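Local coordinates for glycosylation Associate Protein 1 (Streptococcus agalactiae serotype V, PDB 6OYC), which probably acts in the accessory Sec system as part of the Gap123 complex, assisting the secretion of glycosylated proteins and perhaps binding their sugars, at residues Thr132-Phe137 with Tyr146-Arg151; Leu154-Tyr159 with Ala166-Leu171. All blocks are in the same frame, centred on the assembly; numbering follows the deposited sequence.

Interaction 1 (Thr132-Phe137 with Tyr146-Arg151); sequences THIDYF and YLFDDR
I134 and Y146 face each other as an antiparallel hydrogen-bonded pair: I134 N donates a hydrogen bond to Y146 O at 3.0 Å, and Y146 N donates one to I134 O at 2.8 Å. A third backbone bond, F148 N to T132 O, is nearly straight at 169°. Between them H133 and L147 form the non-hydrogen-bonded pair, and here H133 CA comes to 3.0 Å from Y146 O as a CA-H...O contact, the same carbonyl oxygen that accepts from I134 N.

The side chains of I134, Y146 and F148 lie on one face of the sheet. I134 CD1 reaches F148 CE2 at 3.7 Å, the two side chains crossing at a slant. The F148 ring also brings its CD2 edge to T132 O, in the plane of the ring. Y136 and Y146 run side by side and point the same way. With CG of Y136 anti to its backbone N (chi1 -156°), its CB and CD2 both settle against Y146 CE1, and CB meets that ring at the edge, 3.9 Å from CE1.

This is the stem of a beta hairpin, strands 131-138 and 141-148, inside the antiparallel sheet. On the face of H133 and L147, L147 CD1 touches H133 CB and the leucine packs on Y16.

Further along the chain D149 makes an Asx turn, its OD1 accepting from R151 N at 2.8 Å. R151 also grips both oxygens of D149 side-on, through NE and NH2, and extends its NH1 to D78. D150 forms a salt bridge with R60.

Interaction 2 (Leu154-Tyr159 with Ala166-Leu171); sequences LSSILY and AYQDYL
Y159 N donates to Y167 O at 2.8 Å, one of the backbone bonds that zip strands 154-161 and 164-171 into an antiparallel beta hairpin. I157 and D169 exchange two more, and L171 N reaches S155 O at the end away from the turn. Toward the turn, A166 and Y167 both face Y159 in a classic beta bulge: Y159 O takes a bond from A166 N at 2.9 Å and a weak one from Y167 N.

Among the aromatic contacts, the Y159 and Y167 rings form an oblique pair, planes 33° apart. Y167 CG sits between its own N and carbonyl carbon (chi1 54°), which turns the ring toward Y159: Y159 CB makes a CH-pi contact over its face, 4.2 Å from the centroid, and Y159 CD1 comes to 3.3 Å from Y167 CE1. R180 makes a cation-pi contact with Y167.

The apolar packing is led by L171, whose CD1 meets L154 CD2 at 3.7 Å and lies more loosely against I157 CD1.

Side-chain polar bonds occur on both faces. Q168 NE2 donates to S156 OG at 3.0 Å, an appreciably bent bond (140° at the hydrogen), with the hydroxyl tilted out of the amide plane; Y55 also bonds that hydroxyl, and R13 holds Q168 OE1. The Q168 side chain lies across L158, with OE1 close to L158 CD1. On the other face D169 is pinned by salt bridges with R180 and R177, which probably stabilise its negative charge. A water links Y159 OH to D169 OD2, donating to the carboxylate oxygen at 2.7 Å.

In the fold
Interactions 1 and 2 come one after the other along the chain, two consecutive hairpins of a single antiparallel meander sheet, their centres about 10 Å apart. Strands 141-148 and 154-161 are neighbours in that sheet and weld the hairpins together: L147 N to S156 O and L147 O to S155 N are probable hydrogen bonds, both 2.9 Å. A classic beta bulge lies at this seam, S155 and S156 both facing L147, and L147 CD2 packs on Q168 NE2. The meander is separate from the two parallel sheets, whose presence fits the family's GT-B relationship, and the loop after strand 141-148 ties it to helices 59-65 and 76-80.

Interaction 1 (Thr132-Phe137 with Tyr146-Arg151)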
loop_
_atom_site.group_PDB
_atom_site.type_symbol
_atom_site.label_atom_id
_atom_site.label_comp_id
_atom_site.label_asym_id
_atom_site.label_seq_id
_atom_site.Cartn_x
_atom_site.Cartn_y
_atom_site.Cartn_z
ATOM N N THR A 132 17.448 -5.873 -0.829
ATOM C CA THR A 132 16.494 -6.061 -1.919
ATOM C C THR A 132 17.171 -6.099 -3.284
ATOM O O THR A 132 16.925 -7.018 -4.078
ATOM C CB THR A 132 15.436 -4.952 -1.915
ATOM O OG1 THR A 132 16.080 -3.676 -1.774
ATOM C CG2 THR A 132 14.455 -5.159 -0.767
ATOM N N HIS A 133 18.018 -5.126 -3.587
ATOM C CA HIS A 133 18.701 -5.202 -4.868
ATOM C C HIS A 133 20.039 -4.482 -4.806
ATOM O O HIS A 133 20.271 -3.620 -3.951
ATOM C CB HIS A 133 17.826 -4.670 -6.021
ATOM C CG HIS A 133 17.495 -3.209 -5.943
ATOM N ND1 HIS A 133 16.354 -2.730 -5.324
ATOM C CD2 HIS A 133 18.107 -2.129 -6.484
ATOM C CE1 HIS A 133 16.299 -1.418 -5.461
ATOM N NE2 HIS A 133 17.347 -1.028 -6.167
ATOM N N ILE A 134 20.929 -4.880 -5.717
ATOM C CA ILE A 134 22.192 -4.189 -5.938
ATOM C C ILE A 134 22.259 -3.726 -7.393
ATOM O O ILE A 134 22.135 -4.544 -8.323
ATOM C CB ILE A 134 23.393 -5.080 -5.600
ATOM C CG1 ILE A 134 23.373 -5.477 -4.125
ATOM C CG2 ILE A 134 24.672 -4.385 -5.996
ATOM C CD1 ILE A 134 24.261 -6.660 -3.838
ATOM N N ASP A 135 22.463 -2.414 -7.586
ATOM C CA ASP A 135 22.780 -1.871 -8.901
ATOM C C ASP A 135 24.278 -2.007 -9.109
ATOM O O ASP A 135 25.067 -1.452 -8.338
ATOM C CB ASP A 135 22.365 -0.408 -9.021
ATOM C CG ASP A 135 20.852 -0.219 -9.024
ATOM O OD1 ASP A 135 20.099 -1.212 -9.193
ATOM O OD2 ASP A 135 20.422 0.942 -8.840
ATOM N N TYR A 136 24.672 -2.757 -10.127
ATOM C CA TYR A 136 26.072 -3.059 -10.371
ATOM C C TYR A 136 26.522 -2.271 -11.593
ATOM O O TYR A 136 25.822 -2.239 -12.611
ATOM C CB TYR A 136 26.271 -4.562 -10.562
ATOM C CG TYR A 136 27.666 -5.021 -10.255
ATOM C CD1 TYR A 136 28.671 -4.948 -11.214
ATOM C CD2 TYR A 136 27.983 -5.538 -9.008
ATOM C CE1 TYR A 136 29.951 -5.366 -10.930
ATOM C CE2 TYR A 136 29.261 -5.975 -8.718
ATOM C CZ TYR A 136 30.242 -5.885 -9.675
ATOM O OH TYR A 136 31.514 -6.321 -9.375
ATOM N N PHE A 137 27.668 -1.614 -11.477
ATOM C CA PHE A 137 28.083 -0.595 -12.425
ATOM C C PHE A 137 29.348 -1.031 -13.127
ATOM O O PHE A 137 30.152 -1.779 -12.570
ATOM C CB PHE A 137 28.359 0.762 -11.742
ATOM C CG PHE A 137 27.126 1.486 -11.340
ATOM C CD1 PHE A 137 26.429 1.098 -10.200
ATOM C CD2 PHE A 137 26.658 2.553 -12.097
ATOM C CE1 PHE A 137 25.285 1.758 -9.827
ATOM C CE2 PHE A 137 25.504 3.218 -11.731
ATOM C CZ PHE A 137 24.805 2.812 -10.597
ATOM N N TYR A 146 20.921 -6.776 -9.545
ATOM C CA TYR A 146 20.665 -8.031 -8.849
ATOM C C TYR A 146 19.422 -7.867 -7.988
ATOM O O TYR A 146 19.408 -7.010 -7.107
ATOM C CB TYR A 146 21.842 -8.402 -7.958
ATOM C CG TYR A 146 23.104 -8.814 -8.676
ATOM C CD1 TYR A 146 24.031 -7.863 -9.097
ATOM C CD2 TYR A 146 23.397 -10.158 -8.892
ATOM C CE1 TYR A 146 25.201 -8.238 -9.734
ATOM C CE2 TYR A 146 24.562 -10.546 -9.535
ATOM C CZ TYR A 146 25.457 -9.586 -9.956
ATOM O OH TYR A 146 26.619 -9.957 -10.587
ATOM N N LEU A 147 18.384 -8.671 -8.237
ATOM C CA LEU A 147 17.142 -8.640 -7.455
ATOM C C LEU A 147 17.133 -9.830 -6.508
ATOM O O LEU A 147 17.153 -10.982 -6.960
ATOM C CB LEU A 147 15.887 -8.738 -8.318
ATOM C CG LEU A 147 15.249 -7.589 -9.077
ATOM C CD1 LEU A 147 14.897 -6.435 -8.126
ATOM C CD2 LEU A 147 16.175 -7.151 -10.228
ATOM N N PHE A 148 17.062 -9.560 -5.218
ATOM C CA PHE A 148 17.076 -10.614 -4.220
ATOM C C PHE A 148 15.666 -10.861 -3.717
ATOM O O PHE A 148 14.920 -9.911 -3.457
ATOM C CB PHE A 148 18.012 -10.247 -3.066
ATOM C CG PHE A 148 19.451 -10.158 -3.486
ATOM C CD1 PHE A 148 20.261 -11.295 -3.470
ATOM C CD2 PHE A 148 19.991 -8.947 -3.927
ATOM C CE1 PHE A 148 21.582 -11.224 -3.861
ATOM C CE2 PHE A 148 21.320 -8.875 -4.332
ATOM C CZ PHE A 148 22.115 -10.013 -4.297
ATOM N N ASP A 149 15.305 -12.137 -3.620
ATOM C CA ASP A 149 14.099 -12.585 -2.943
ATOM C C ASP A 149 14.270 -12.396 -1.444
ATOM O O ASP A 149 15.381 -12.505 -0.911
ATOM C CB ASP A 149 13.854 -14.073 -3.261
ATOM C CG ASP A 149 12.428 -14.543 -2.942
ATOM O OD1 ASP A 149 12.144 -14.830 -1.751
ATOM O OD2 ASP A 149 11.606 -14.642 -3.894
ATOM N N ASP A 150 13.162 -12.123 -0.750
ATOM C CA ASP A 150 13.277 -11.977 0.703
ATOM C C ASP A 150 13.565 -13.295 1.411
ATOM O O ASP A 150 13.814 -13.287 2.611
ATOM C CB ASP A 150 12.026 -11.318 1.298
ATOM C CG ASP A 150 10.756 -12.156 1.139
ATOM O OD1 ASP A 150 10.805 -13.399 1.251
ATOM O OD2 ASP A 150 9.669 -11.556 0.948
ATOM N N ARG A 151 13.512 -14.424 0.715
ATOM C CA ARG A 151 14.007 -15.669 1.292
ATOM C C ARG A 151 15.536 -15.778 1.203
ATOM O O ARG A 151 16.103 -16.779 1.645
ATOM C CB ARG A 151 13.310 -16.872 0.652
ATOM C CG ARG A 151 11.834 -16.989 1.053
ATOM C CD ARG A 151 10.990 -17.823 0.078
ATOM N NE ARG A 151 10.893 -17.228 -1.255
ATOM C CZ ARG A 151 9.954 -17.537 -2.149
ATOM N NH1 ARG A 151 9.027 -18.439 -1.854
ATOM N NH2 ARG A 151 9.938 -16.938 -3.337
#

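Interaction 2 (Leu154-Tyr159 with Ala166-Leu171)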
loop_
_atom_site.group_PDB
_atom_site.type_symbol
_atom_site.label_atom_id
_atom_site.label_comp_id
_atom_site.label_asym_id
_atom_site.label_seq_id
_atom_site.Cartn_x
_atom_site.Cartn_y
_atom_site.Cartn_z
ATOM N N LEU A 154 19.252 -15.235 -4.894
ATOM C CA LEU A 154 19.199 -14.355 -6.072
ATOM C C LEU A 154 18.027 -14.768 -6.958
ATOM O O LEU A 154 18.052 -15.847 -7.537
ATOM C CB LEU A 154 20.502 -14.409 -6.867
ATOM C CG LEU A 154 20.569 -13.497 -8.115
ATOM C CD1 LEU A 154 20.360 -12.012 -7.783
ATOM C CD2 LEU A 154 21.885 -13.690 -8.808
ATOM N N SER A 155 17.009 -13.904 -7.072
ATOM C CA SER A 155 15.800 -14.185 -7.837
ATOM C C SER A 155 15.938 -13.845 -9.317
ATOM O O SER A 155 15.456 -14.602 -10.167
ATOM C CB SER A 155 14.604 -13.423 -7.253
ATOM O OG SER A 155 13.402 -13.732 -7.958
ATOM N N SER A 156 16.581 -12.730 -9.652
ATOM C CA SER A 156 16.707 -12.369 -11.055
ATOM C C SER A 156 17.825 -11.342 -11.235
ATOM O O SER A 156 18.277 -10.712 -10.276
ATOM C CB SER A 156 15.365 -11.850 -11.605
ATOM O OG SER A 156 15.051 -10.540 -11.140
ATOM N N ILE A 157 18.270 -11.188 -12.489
ATOM C CA ILE A 157 19.240 -10.161 -12.876
ATOM C C ILE A 157 18.673 -9.392 -14.052
ATOM O O ILE A 157 18.282 -9.992 -15.059
ATOM C CB ILE A 157 20.610 -10.734 -13.280
ATOM C CG1 ILE A 157 21.211 -11.602 -12.190
ATOM C CG2 ILE A 157 21.569 -9.617 -13.619
ATOM C CD1 ILE A 157 22.371 -12.411 -12.711
ATOM N N LEU A 158 18.659 -8.070 -13.940
ATOM C CA LEU A 158 18.197 -7.190 -15.004
ATOM C C LEU A 158 19.436 -6.612 -15.683
ATOM O O LEU A 158 20.198 -5.871 -15.055
ATOM C CB LEU A 158 17.295 -6.089 -14.431
ATOM C CG LEU A 158 16.280 -5.453 -15.390
ATOM C CD1 LEU A 158 15.233 -4.589 -14.672
ATOM C CD2 LEU A 158 17.005 -4.644 -16.472
ATOM N N TYR A 159 19.642 -6.944 -16.954
ATOM C CA TYR A 159 20.817 -6.473 -17.679
ATOM C C TYR A 159 20.501 -5.221 -18.474
ATOM O O TYR A 159 19.393 -5.051 -18.989
ATOM C CB TYR A 159 21.349 -7.544 -18.635
ATOM C CG TYR A 159 21.942 -8.734 -17.931
ATOM C CD1 TYR A 159 21.135 -9.788 -17.542
ATOM C CD2 TYR A 159 23.310 -8.791 -17.634
ATOM C CE1 TYR A 159 21.663 -10.878 -16.898
ATOM C CE2 TYR A 159 23.857 -9.894 -16.988
ATOM C CZ TYR A 159 23.020 -10.927 -16.620
ATOM O OH TYR A 159 23.519 -12.022 -15.978
ATOM N N ALA A 166 17.693 -4.020 -21.137
ATOM C CA ALA A 166 17.824 -4.965 -22.230
ATOM C C ALA A 166 16.966 -6.207 -21.997
ATOM O O ALA A 166 16.036 -6.452 -22.762
ATOM C CB ALA A 166 19.306 -5.315 -22.417
ATOM N N TYR A 167 17.219 -6.971 -20.930
ATOM C CA TYR A 167 16.431 -8.161 -20.613
ATOM C C TYR A 167 16.667 -8.564 -19.158
ATOM O O TYR A 167 17.628 -8.136 -18.512
ATOM C CB TYR A 167 16.777 -9.332 -21.543
ATOM C CG TYR A 167 18.263 -9.653 -21.559
ATOM C CD1 TYR A 167 18.837 -10.466 -20.588
ATOM C CD2 TYR A 167 19.091 -9.125 -22.528
ATOM C CE1 TYR A 167 20.180 -10.745 -20.595
ATOM C CE2 TYR A 167 20.449 -9.400 -22.537
ATOM C CZ TYR A 167 20.981 -10.204 -21.576
ATOM O OH TYR A 167 22.327 -10.471 -21.598
ATOM N N GLN A 168 15.803 -9.452 -18.675
ATOM C CA GLN A 168 15.818 -9.908 -17.293
ATOM C C GLN A 168 15.871 -11.431 -17.262
ATOM O O GLN A 168 15.006 -12.098 -17.847
ATOM C CB GLN A 168 14.577 -9.410 -16.536
ATOM C CG GLN A 168 14.703 -9.559 -15.030
ATOM C CD GLN A 168 14.163 -8.340 -14.276
ATOM O OE1 GLN A 168 13.426 -7.520 -14.836
ATOM N NE2 GLN A 168 14.528 -8.228 -13.000
ATOM N N ASP A 169 16.875 -11.976 -16.578
ATOM C CA ASP A 169 16.998 -13.418 -16.386
ATOM C C ASP A 169 16.413 -13.802 -15.031
ATOM O O ASP A 169 16.876 -13.312 -13.997
ATOM C CB ASP A 169 18.460 -13.849 -16.487
ATOM C CG ASP A 169 18.982 -13.760 -17.902
ATOM O OD1 ASP A 169 18.164 -13.415 -18.788
ATOM O OD2 ASP A 169 20.186 -14.034 -18.136
ATOM N N TYR A 170 15.401 -14.673 -15.030
ATOM C CA TYR A 170 14.797 -15.138 -13.791
ATOM C C TYR A 170 15.394 -16.484 -13.428
ATOM O O TYR A 170 15.466 -17.382 -14.273
ATOM C CB TYR A 170 13.282 -15.272 -13.902
ATOM C CG TYR A 170 12.502 -14.011 -14.191
ATOM C CD1 TYR A 170 12.503 -13.444 -15.469
ATOM C CD2 TYR A 170 11.706 -13.418 -13.202
ATOM C CE1 TYR A 170 11.752 -12.301 -15.749
ATOM C CE2 TYR A 170 10.952 -12.263 -13.466
ATOM C CZ TYR A 170 10.980 -11.717 -14.746
ATOM O OH TYR A 170 10.229 -10.602 -15.036
ATOM N N LEU A 171 15.789 -16.631 -12.170
ATOM C CA LEU A 171 16.615 -17.744 -11.732
ATOM C C LEU A 171 15.862 -18.617 -10.741
ATOM O O LEU A 171 14.929 -18.168 -10.068
ATOM C CB LEU A 171 17.922 -17.242 -11.092
ATOM C CG LEU A 171 18.773 -16.232 -11.892
ATOM C CD1 LEU A 171 20.088 -15.874 -11.202
ATOM C CD2 LEU A 171 19.062 -16.747 -13.292
HETATM O O HOH W 1 22.216 -14.214 -16.364
#